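Local coordinates for pyridine synthase TbtD (Thermobispora bispora, PDB 5WA3), which probably forms the pyridine core of a thiopeptide antibiotic by formal [4+2] cycloaddition, at residues F13-H18 with G81-R86; D28-A33 with H77-Y82; S232-A237 with P244-W249. All coordinates share one frame; numbering follows the deposited sequence.

How the contacts relate
Contacts 1 and 2 form one continuous core. Their centres are 8 Å apart, and both use the C-terminal half of helix 64-85. Contact 1 sets this helix against the end of strand 9-16. Contact 2 sets it against helix 22-35, which follows that strand in the chain. They share Y82 and touch where V15 CG1 meets V79 CG1 at 4.0 Å. Contact 3 is separate and joins two consecutive helices. Its centre is about 36 Å from that of contact 1 and about 32 Å from that of contact 2. Contacts 1 and 3 lie on opposite sides of the chain's centre. None of the three can be tied to a substrate site from this structure.

Contact 1 (F13-H18 with G81-R86); sequences FRVDYH and GYLRAR
The Y17 ring carries L83 CD1 over one face and R86 O at its edge, in the ring plane. Y82 comes to it obliquely, with Y82 CE1 3.5 Å from Y17 CZ. In turn, Y17 OH lies at the edge of the Y82 ring, near its plane. The two ring planes are turned 78° to each other and the side chains cross at about a right angle. This joins the end of strand 9-16 to the C-terminal end of helix 64-85 in a ferredoxin-like βαββαβ arrangement. The strand is an inner one of the four-stranded antiparallel sheet.

Y17 leaves the sheet with CG anti to the backbone N (chi1 -153°), which carries its ring across to the helix end. Its hydroxyl is held by two bonds. It accepts from Y82, with Y82 OH 2.6 Å from Y17 OH. It donates to the main chain of R86, the residue where the chain stops being helical. The buried hydroxyl thus ties the helix exit to the strand end. Beside the rings, V15 CG1 meets L83 CD2 at 3.9 Å. I123 of the edge strand 123-128 also touches L83, and L25 of helix 22-35 touches both tyrosines.

The end of the D16 side chain leads off from helix 64-85. R14 forms a salt bridge with it, NE bonding to OD2 and NH2 to OD1, and H18 NE2 reaches OD1 from the opposite face to R14 NH2. On the other side of the contact, R86 O accepts the hydrogen bond of Y17 OH in its carbonyl plane, at a C=O...donor angle of 158° and 2.7 Å between R86 O and Y17 OH.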
loop_
_atom_site.group_PDB
_atom_site.type_symbol
_atom_site.label_atom_id
_atom_site.label_comp_id
_atom_site.label_asym_id
_atom_site.label_seq_id
_atom_site.Cartn_x
_atom_site.Cartn_y
_atom_site.Cartn_z
ATOM N N PHE A 13 -6.408 -4.158 -16.526
ATOM C CA PHE A 13 -6.383 -5.633 -16.562
ATOM C C PHE A 13 -6.581 -6.337 -15.234
ATOM O O PHE A 13 -6.089 -5.892 -14.208
ATOM C CB PHE A 13 -5.057 -6.113 -17.097
ATOM C CG PHE A 13 -4.806 -5.671 -18.475
ATOM C CD1 PHE A 13 -5.302 -6.397 -19.528
ATOM C CD2 PHE A 13 -4.129 -4.489 -18.718
ATOM C CE1 PHE A 13 -5.109 -5.968 -20.818
ATOM C CE2 PHE A 13 -3.914 -4.069 -19.998
ATOM C CZ PHE A 13 -4.408 -4.811 -21.053
ATOM N N ARG A 14 -7.220 -7.489 -15.300
ATOM C CA ARG A 14 -7.403 -8.411 -14.178
ATOM C C ARG A 14 -6.513 -9.678 -14.309
ATOM O O ARG A 14 -6.635 -10.429 -15.296
ATOM C CB ARG A 14 -8.864 -8.846 -14.206
ATOM C CG ARG A 14 -9.301 -9.700 -13.058
ATOM C CD ARG A 14 -10.684 -10.293 -13.299
ATOM N NE ARG A 14 -10.947 -11.178 -12.175
ATOM C CZ ARG A 14 -11.448 -10.827 -10.993
ATOM N NH1 ARG A 14 -11.877 -9.607 -10.758
ATOM N NH2 ARG A 14 -11.575 -11.739 -10.057
ATOM N N VAL A 15 -5.675 -9.930 -13.307
ATOM C CA VAL A 15 -4.930 -11.221 -13.181
ATOM C C VAL A 15 -5.424 -12.094 -12.028
ATOM O O VAL A 15 -5.038 -11.869 -10.908
ATOM C CB VAL A 15 -3.434 -10.978 -12.917
ATOM C CG1 VAL A 15 -2.663 -12.277 -13.110
ATOM C CG2 VAL A 15 -2.937 -9.837 -13.792
ATOM N N ASP A 16 -6.287 -13.059 -12.270
ATOM C CA ASP A 16 -6.670 -13.986 -11.210
ATOM C C ASP A 16 -5.508 -14.912 -10.700
ATOM O O ASP A 16 -4.793 -15.560 -11.483
ATOM C CB ASP A 16 -7.829 -14.820 -11.683
ATOM C CG ASP A 16 -9.126 -14.043 -11.713
ATOM O OD1 ASP A 16 -9.920 -14.125 -10.743
ATOM O OD2 ASP A 16 -9.361 -13.329 -12.694
ATOM N N TYR A 17 -5.313 -14.920 -9.387
ATOM C CA TYR A 17 -4.343 -15.778 -8.680
ATOM C C TYR A 17 -4.894 -15.974 -7.242
ATOM O O TYR A 17 -4.528 -15.299 -6.273
ATOM C CB TYR A 17 -2.996 -15.095 -8.665
ATOM C CG TYR A 17 -1.749 -15.959 -8.591
ATOM C CD1 TYR A 17 -1.632 -17.184 -9.244
ATOM C CD2 TYR A 17 -0.627 -15.462 -7.958
ATOM C CE1 TYR A 17 -0.467 -17.907 -9.177
ATOM C CE2 TYR A 17 0.554 -16.162 -7.908
ATOM C CZ TYR A 17 0.636 -17.379 -8.501
ATOM O OH TYR A 17 1.874 -17.978 -8.409
ATOM N N HIS A 18 -5.814 -16.910 -7.157
ATOM C CA HIS A 18 -6.638 -17.091 -6.026
ATOM C C HIS A 18 -5.915 -17.589 -4.752
ATOM O O HIS A 18 -6.313 -17.244 -3.633
ATOM C CB HIS A 18 -7.708 -18.104 -6.369
ATOM C CG HIS A 18 -8.651 -17.668 -7.428
ATOM N ND1 HIS A 18 -9.673 -18.493 -7.877
ATOM C CD2 HIS A 18 -8.776 -16.489 -8.097
ATOM C CE1 HIS A 18 -10.392 -17.832 -8.782
ATOM N NE2 HIS A 18 -9.862 -16.624 -8.945
ATOM N N GLY A 81 3.222 -16.261 -18.513
ATOM C CA GLY A 81 4.284 -17.231 -18.488
ATOM C C GLY A 81 4.491 -17.671 -17.095
ATOM O O GLY A 81 4.540 -18.883 -16.830
ATOM N N TYR A 82 4.584 -16.657 -16.218
ATOM C CA TYR A 82 4.513 -16.820 -14.760
ATOM C C TYR A 82 3.274 -17.643 -14.347
ATOM O O TYR A 82 3.402 -18.720 -13.757
ATOM C CB TYR A 82 4.577 -15.486 -14.018
ATOM C CG TYR A 82 4.516 -15.790 -12.536
ATOM C CD1 TYR A 82 3.277 -15.997 -11.914
ATOM C CD2 TYR A 82 5.671 -15.983 -11.785
ATOM C CE1 TYR A 82 3.193 -16.336 -10.594
ATOM C CE2 TYR A 82 5.590 -16.327 -10.450
ATOM C CZ TYR A 82 4.344 -16.490 -9.852
ATOM O OH TYR A 82 4.209 -16.816 -8.523
ATOM N N LEU A 83 2.070 -17.199 -14.680
ATOM C CA LEU A 83 0.925 -18.089 -14.429
ATOM C C LEU A 83 1.108 -19.588 -14.813
ATOM O O LEU A 83 0.689 -20.471 -14.063
ATOM C CB LEU A 83 -0.338 -17.535 -15.066
ATOM C CG LEU A 83 -1.209 -16.590 -14.236
ATOM C CD1 LEU A 83 -0.542 -15.926 -13.029
ATOM C CD2 LEU A 83 -1.784 -15.518 -15.146
ATOM N N ARG A 84 1.719 -19.895 -15.955
ATOM C CA ARG A 84 1.797 -21.307 -16.385
ATOM C C ARG A 84 2.884 -22.107 -15.625
ATOM O O ARG A 84 2.684 -23.286 -15.357
ATOM C CB ARG A 84 1.983 -21.393 -17.872
ATOM C CG ARG A 84 0.689 -21.227 -18.676
ATOM C CD ARG A 84 0.903 -21.645 -20.150
ATOM N NE ARG A 84 2.181 -21.106 -20.651
ATOM C CZ ARG A 84 2.369 -19.861 -21.102
ATOM N NH1 ARG A 84 1.351 -18.995 -21.215
ATOM N NH2 ARG A 84 3.592 -19.487 -21.481
ATOM N N ALA A 85 3.988 -21.437 -15.276
ATOM C CA ALA A 85 5.046 -21.940 -14.382
ATOM C C ALA A 85 4.650 -22.214 -12.922
ATOM O O ALA A 85 5.071 -23.226 -12.346
ATOM C CB ALA A 85 6.209 -20.942 -14.360
ATOM N N ARG A 86 3.902 -21.283 -12.317
ATOM C CA ARG A 86 3.611 -21.281 -10.875
ATOM C C ARG A 86 2.125 -21.069 -10.683
ATOM O O ARG A 86 1.727 -20.139 -10.027
ATOM C CB ARG A 86 4.375 -20.138 -10.175
ATOM C CG ARG A 86 5.900 -20.253 -10.168
ATOM C CD ARG A 86 6.445 -21.223 -9.119
ATOM N NE ARG A 86 7.821 -20.862 -8.773
ATOM C CZ ARG A 86 8.944 -21.463 -9.210
ATOM N NH1 ARG A 86 8.914 -22.532 -10.036
ATOM N NH2 ARG A 86 10.137 -20.988 -8.805
#

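Contact 2 (D28-A33 with H77-Y82); sequences DGVRPA and HVVGGY
V78 is set against G29, P32 and A33 and can be followed atom by atom. Its CB rests on the A33 methyl, with V78 CB 3.8 Å from A33 CB. One branch, CG1, stands anti to the backbone N (chi1 -178°) and therefore extends toward the facing helix. There V78 CG1 comes within 3.5 Å of G29 O, and it also meets A33 N and P32 CB. The other branch, CG2, ends alongside A33 CA at 4.0 Å. V78 thus lies over a turn that is weakly bonded itself. A33 N reaches G29 O only through a weak hydrogen bond, and the helix is kinked at P32, whose nitrogen has no bond to the turn before.

V79 takes the next position round its helix. Its CG2 also approaches G29 O, at 3.3 Å, and touches the methyl of A33. V30 and V79 run alongside each other in the same direction, their CG2 atoms meeting. One turn further on, Y82 brings its CB over G29 CA, 3.9 Å away. Its ring passes D28 obliquely, with Y82 CD2 3.7 Å from D28 CB. D28 OD2 forms a salt bridge with R159 of helix 135-159.

No hydrogen bond crosses the interface. G29 has no side chain, and its CA is only 4.4 Å from the V79 CA. The two runs are nearly antiparallel at 167°, their segment axes 7.8 Å apart at closest approach. They belong to the two helices of the ferredoxin-like layer, where V79 also touches V15 of strand 9-16 in the sheet beneath.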
loop_
_atom_site.group_PDB
_atom_site.type_symbol
_atom_site.label_atom_id
_atom_site.label_comp_id
_atom_site.label_asym_id
_atom_site.label_seq_id
_atom_site.Cartn_x
_atom_site.Cartn_y
_atom_site.Cartn_z
ATOM N N ASP A 28 8.152 -11.510 -10.201
ATOM C CA ASP A 28 8.538 -12.410 -11.298
ATOM C C ASP A 28 7.584 -12.453 -12.528
ATOM O O ASP A 28 7.872 -13.161 -13.496
ATOM C CB ASP A 28 8.552 -13.853 -10.748
ATOM C CG ASP A 28 9.622 -14.090 -9.679
ATOM O OD1 ASP A 28 10.546 -13.223 -9.486
ATOM O OD2 ASP A 28 9.537 -15.189 -9.050
ATOM N N GLY A 29 6.433 -11.776 -12.460
ATOM C CA GLY A 29 5.458 -11.732 -13.557
ATOM C C GLY A 29 5.138 -10.322 -14.030
ATOM O O GLY A 29 5.165 -10.001 -15.221
ATOM N N VAL A 30 4.845 -9.455 -13.092
ATOM C CA VAL A 30 4.336 -8.148 -13.420
ATOM C C VAL A 30 5.490 -7.200 -13.513
ATOM O O VAL A 30 5.462 -6.295 -14.332
ATOM C CB VAL A 30 3.292 -7.722 -12.365
ATOM C CG1 VAL A 30 2.857 -6.262 -12.500
ATOM C CG2 VAL A 30 2.083 -8.647 -12.466
ATOM N N ARG A 31 6.498 -7.363 -12.668
ATOM C CA ARG A 31 7.658 -6.454 -12.712
ATOM C C ARG A 31 8.312 -6.567 -14.078
ATOM O O ARG A 31 8.515 -5.553 -14.706
ATOM C CB ARG A 31 8.684 -6.706 -11.574
ATOM C CG ARG A 31 9.821 -5.680 -11.542
ATOM C CD ARG A 31 10.945 -5.922 -10.518
ATOM N NE ARG A 31 11.105 -7.343 -10.183
ATOM C CZ ARG A 31 12.031 -7.796 -9.342
ATOM N NH1 ARG A 31 12.881 -6.929 -8.771
ATOM N NH2 ARG A 31 12.104 -9.114 -9.069
ATOM N N PRO A 32 8.618 -7.796 -14.556
ATOM C CA PRO A 32 9.176 -7.892 -15.908
ATOM C C PRO A 32 8.239 -7.304 -16.964
ATOM O O PRO A 32 8.607 -6.367 -17.651
ATOM C CB PRO A 32 9.377 -9.397 -16.125
ATOM C CG PRO A 32 9.117 -10.074 -14.838
ATOM C CD PRO A 32 8.363 -9.127 -13.966
ATOM N N ALA A 33 7.027 -7.811 -17.054
ATOM C CA ALA A 33 6.037 -7.264 -17.966
ATOM C C ALA A 33 5.989 -5.715 -18.071
ATOM O O ALA A 33 5.783 -5.149 -19.147
ATOM C CB ALA A 33 4.678 -7.790 -17.561
ATOM N N HIS A 77 1.979 -12.388 -22.348
ATOM C CA HIS A 77 3.081 -13.300 -22.579
ATOM C C HIS A 77 3.964 -13.398 -21.329
ATOM O O HIS A 77 4.276 -14.513 -20.898
ATOM C CB HIS A 77 3.893 -12.923 -23.886
ATOM C CG HIS A 77 5.174 -13.701 -24.045
ATOM N ND1 HIS A 77 5.187 -15.058 -24.276
ATOM C CD2 HIS A 77 6.473 -13.326 -23.897
ATOM C CE1 HIS A 77 6.439 -15.489 -24.242
ATOM N NE2 HIS A 77 7.240 -14.454 -24.036
ATOM N N VAL A 78 4.393 -12.258 -20.776
ATOM C CA VAL A 78 5.292 -12.294 -19.626
ATOM C C VAL A 78 4.580 -12.823 -18.363
ATOM O O VAL A 78 4.950 -13.866 -17.828
ATOM C CB VAL A 78 5.905 -10.943 -19.292
ATOM C CG1 VAL A 78 6.858 -11.096 -18.108
ATOM C CG2 VAL A 78 6.650 -10.362 -20.488
ATOM N N VAL A 79 3.531 -12.123 -17.955
ATOM C CA VAL A 79 2.655 -12.490 -16.821
ATOM C C VAL A 79 2.080 -13.856 -17.035
ATOM O O VAL A 79 2.088 -14.679 -16.104
ATOM C CB VAL A 79 1.484 -11.487 -16.643
ATOM C CG1 VAL A 79 0.417 -12.015 -15.711
ATOM C CG2 VAL A 79 2.006 -10.139 -16.167
ATOM N N GLY A 80 1.585 -14.105 -18.249
ATOM C CA GLY A 80 0.961 -15.423 -18.591
ATOM C C GLY A 80 1.928 -16.583 -18.417
ATOM O O GLY A 80 1.515 -17.729 -18.183
ATOM N N GLY A 81 3.222 -16.261 -18.513
ATOM C CA GLY A 81 4.284 -17.231 -18.488
ATOM C C GLY A 81 4.491 -17.671 -17.095
ATOM O O GLY A 81 4.540 -18.883 -16.830
ATOM N N TYR A 82 4.584 -16.657 -16.218
ATOM C CA TYR A 82 4.513 -16.820 -14.760
ATOM C C TYR A 82 3.274 -17.643 -14.347
ATOM O O TYR A 82 3.402 -18.720 -13.757
ATOM C CB TYR A 82 4.577 -15.486 -14.018
ATOM C CG TYR A 82 4.516 -15.790 -12.536
ATOM C CD1 TYR A 82 3.277 -15.997 -11.914
ATOM C CD2 TYR A 82 5.671 -15.983 -11.785
ATOM C CE1 TYR A 82 3.193 -16.336 -10.594
ATOM C CE2 TYR A 82 5.590 -16.327 -10.450
ATOM C CZ TYR A 82 4.344 -16.490 -9.852
ATOM O OH TYR A 82 4.209 -16.816 -8.523
#

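Contact 3 (S232-A237 with P244-W249); sequences SSAESA and PHVREW
V246 packs on S233 near the start of helix 244-265. Its CG1 sits between the backbone N and the carbonyl carbon (chi1 54°) and lies 3.5 Å from S233 CB. Its CG2 stands anti to the backbone N and faces the A234 methyl more loosely, with V246 CG2 4.3 Å from A234 CB. A174 of helix 164-178 also touches V246.

R247 comes next and makes the larger part of the contact. Its chain is extended from CG to NE, and its CD passes S233 O at 3.6 Å. The guanidinium then lies beside the turn that leaves helix 220-233. S236 CB sits over one face, nearer NH1 than CZ. S233 O is at the edge, near the plane. R247 NH1 donates to S233 O in a weak bond of 3.4 Å at 153°. The amides of S236 and A237 are also near the guanidinium, but these amides and the guanidinium nitrogens are all donors, so no bond forms between them.

Further on, W249 turns to other helices. Its NE1 bonds to T175, and its ring meets that of H324.

Helix 220-233 ends here: A234 leaves helical geometry, and E235 N still bonds to S232 O. The whole is a loop connection between two consecutive helices of the α-helical part of the chain, with the arginine of the second helix laid against the C-terminal end of the first.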
loop_
_atom_site.group_PDB
_atom_site.type_symbol
_atom_site.label_atom_id
_atom_site.label_comp_id
_atom_site.label_asym_id
_atom_site.label_seq_id
_atom_site.Cartn_x
_atom_site.Cartn_y
_atom_site.Cartn_z
ATOM N N SER A 232 16.205 9.498 12.918
ATOM C CA SER A 232 17.409 10.233 12.453
ATOM C C SER A 232 17.553 10.093 10.939
ATOM O O SER A 232 17.689 11.101 10.224
ATOM C CB SER A 232 18.710 9.811 13.171
ATOM O OG SER A 232 18.739 8.431 13.496
ATOM N N SER A 233 17.463 8.854 10.452
ATOM C CA SER A 233 17.449 8.587 9.017
ATOM C C SER A 233 16.583 9.573 8.236
ATOM O O SER A 233 16.981 10.028 7.159
ATOM C CB SER A 233 16.976 7.168 8.726
ATOM O OG SER A 233 17.964 6.202 9.057
ATOM N N ALA A 234 15.428 9.931 8.789
ATOM C CA ALA A 234 14.509 10.799 8.093
ATOM C C ALA A 234 14.801 12.297 8.218
ATOM O O ALA A 234 13.997 13.108 7.769
ATOM C CB ALA A 234 13.103 10.487 8.554
ATOM N N GLU A 235 15.940 12.677 8.800
ATOM C CA GLU A 235 16.273 14.102 8.994
ATOM C C GLU A 235 17.779 14.398 8.798
ATOM O O GLU A 235 18.298 15.367 9.349
ATOM C CB GLU A 235 15.785 14.552 10.400
ATOM C CG GLU A 235 16.466 13.835 11.582
ATOM C CD GLU A 235 15.862 14.135 12.951
ATOM O OE1 GLU A 235 16.387 13.585 13.943
ATOM O OE2 GLU A 235 14.874 14.900 13.053
ATOM N N SER A 236 18.471 13.587 7.998
ATOM C CA SER A 236 19.945 13.613 7.962
ATOM C C SER A 236 20.598 14.827 7.229
ATOM O O SER A 236 21.661 15.304 7.663
ATOM C CB SER A 236 20.503 12.275 7.415
ATOM O OG SER A 236 20.481 11.236 8.386
ATOM N N ALA A 237 19.987 15.307 6.134
ATOM C CA ALA A 237 20.637 16.259 5.184
ATOM C C ALA A 237 22.071 15.841 4.750
ATOM O O ALA A 237 22.862 16.678 4.297
ATOM C CB ALA A 237 20.635 17.678 5.755
ATOM N N PRO A 244 18.666 3.137 4.063
ATOM C CA PRO A 244 18.358 3.837 2.821
ATOM C C PRO A 244 16.867 3.909 2.465
ATOM O O PRO A 244 16.434 4.985 2.014
ATOM C CB PRO A 244 19.095 3.005 1.779
ATOM C CG PRO A 244 18.995 1.609 2.299
ATOM C CD PRO A 244 18.988 1.714 3.804
ATOM N N HIS A 245 16.098 2.815 2.661
ATOM C CA HIS A 245 14.684 2.743 2.176
ATOM C C HIS A 245 13.777 3.815 2.795
ATOM O O HIS A 245 12.996 4.476 2.094
ATOM C CB HIS A 245 14.050 1.316 2.249
ATOM C CG HIS A 245 13.900 0.735 3.629
ATOM N ND1 HIS A 245 14.573 -0.403 4.025
ATOM C CD2 HIS A 245 13.099 1.074 4.669
ATOM C CE1 HIS A 245 14.222 -0.717 5.259
ATOM N NE2 HIS A 245 13.333 0.167 5.676
ATOM N N VAL A 246 13.928 4.001 4.102
ATOM C CA VAL A 246 13.390 5.160 4.806
ATOM C C VAL A 246 13.700 6.496 4.111
ATOM O O VAL A 246 12.784 7.283 3.843
ATOM C CB VAL A 246 13.876 5.196 6.280
ATOM C CG1 VAL A 246 15.406 5.131 6.389
ATOM C CG2 VAL A 246 13.344 6.431 7.001
ATOM N N ARG A 247 14.972 6.735 3.791
ATOM C CA ARG A 247 15.407 8.027 3.268
ATOM C C ARG A 247 14.839 8.245 1.832
ATOM O O ARG A 247 14.402 9.372 1.479
ATOM C CB ARG A 247 16.933 8.132 3.363
ATOM C CG ARG A 247 17.464 9.552 3.321
ATOM C CD ARG A 247 18.790 9.732 4.057
ATOM N NE ARG A 247 19.378 11.003 3.621
ATOM C CZ ARG A 247 18.987 12.225 4.019
ATOM N NH1 ARG A 247 18.001 12.409 4.906
ATOM N NH2 ARG A 247 19.605 13.295 3.520
ATOM N N GLU A 248 14.772 7.158 1.044
ATOM C CA GLU A 248 14.048 7.164 -0.269
ATOM C C GLU A 248 12.529 7.348 -0.141
ATOM O O GLU A 248 11.917 8.107 -0.917
ATOM C CB GLU A 248 14.333 5.894 -1.139
ATOM C CG GLU A 248 15.298 6.089 -2.335
ATOM C CD GLU A 248 14.732 6.939 -3.499
ATOM O OE1 GLU A 248 13.735 6.527 -4.137
ATOM O OE2 GLU A 248 15.294 8.025 -3.800
ATOM N N TRP A 249 11.914 6.654 0.820
ATOM C CA TRP A 249 10.462 6.787 1.014
ATOM C C TRP A 249 10.079 8.234 1.313
ATOM O O TRP A 249 9.124 8.762 0.700
ATOM C CB TRP A 249 9.932 5.839 2.090
ATOM C CG TRP A 249 8.442 5.938 2.255
ATOM C CD1 TRP A 249 7.781 6.543 3.267
ATOM C CD2 TRP A 249 7.436 5.442 1.359
ATOM N NE1 TRP A 249 6.425 6.449 3.074
ATOM C CE2 TRP A 249 6.185 5.787 1.907
ATOM C CE3 TRP A 249 7.473 4.726 0.168
ATOM C CZ2 TRP A 249 4.995 5.456 1.307
ATOM C CZ3 TRP A 249 6.283 4.388 -0.431
ATOM C CH2 TRP A 249 5.056 4.754 0.134
#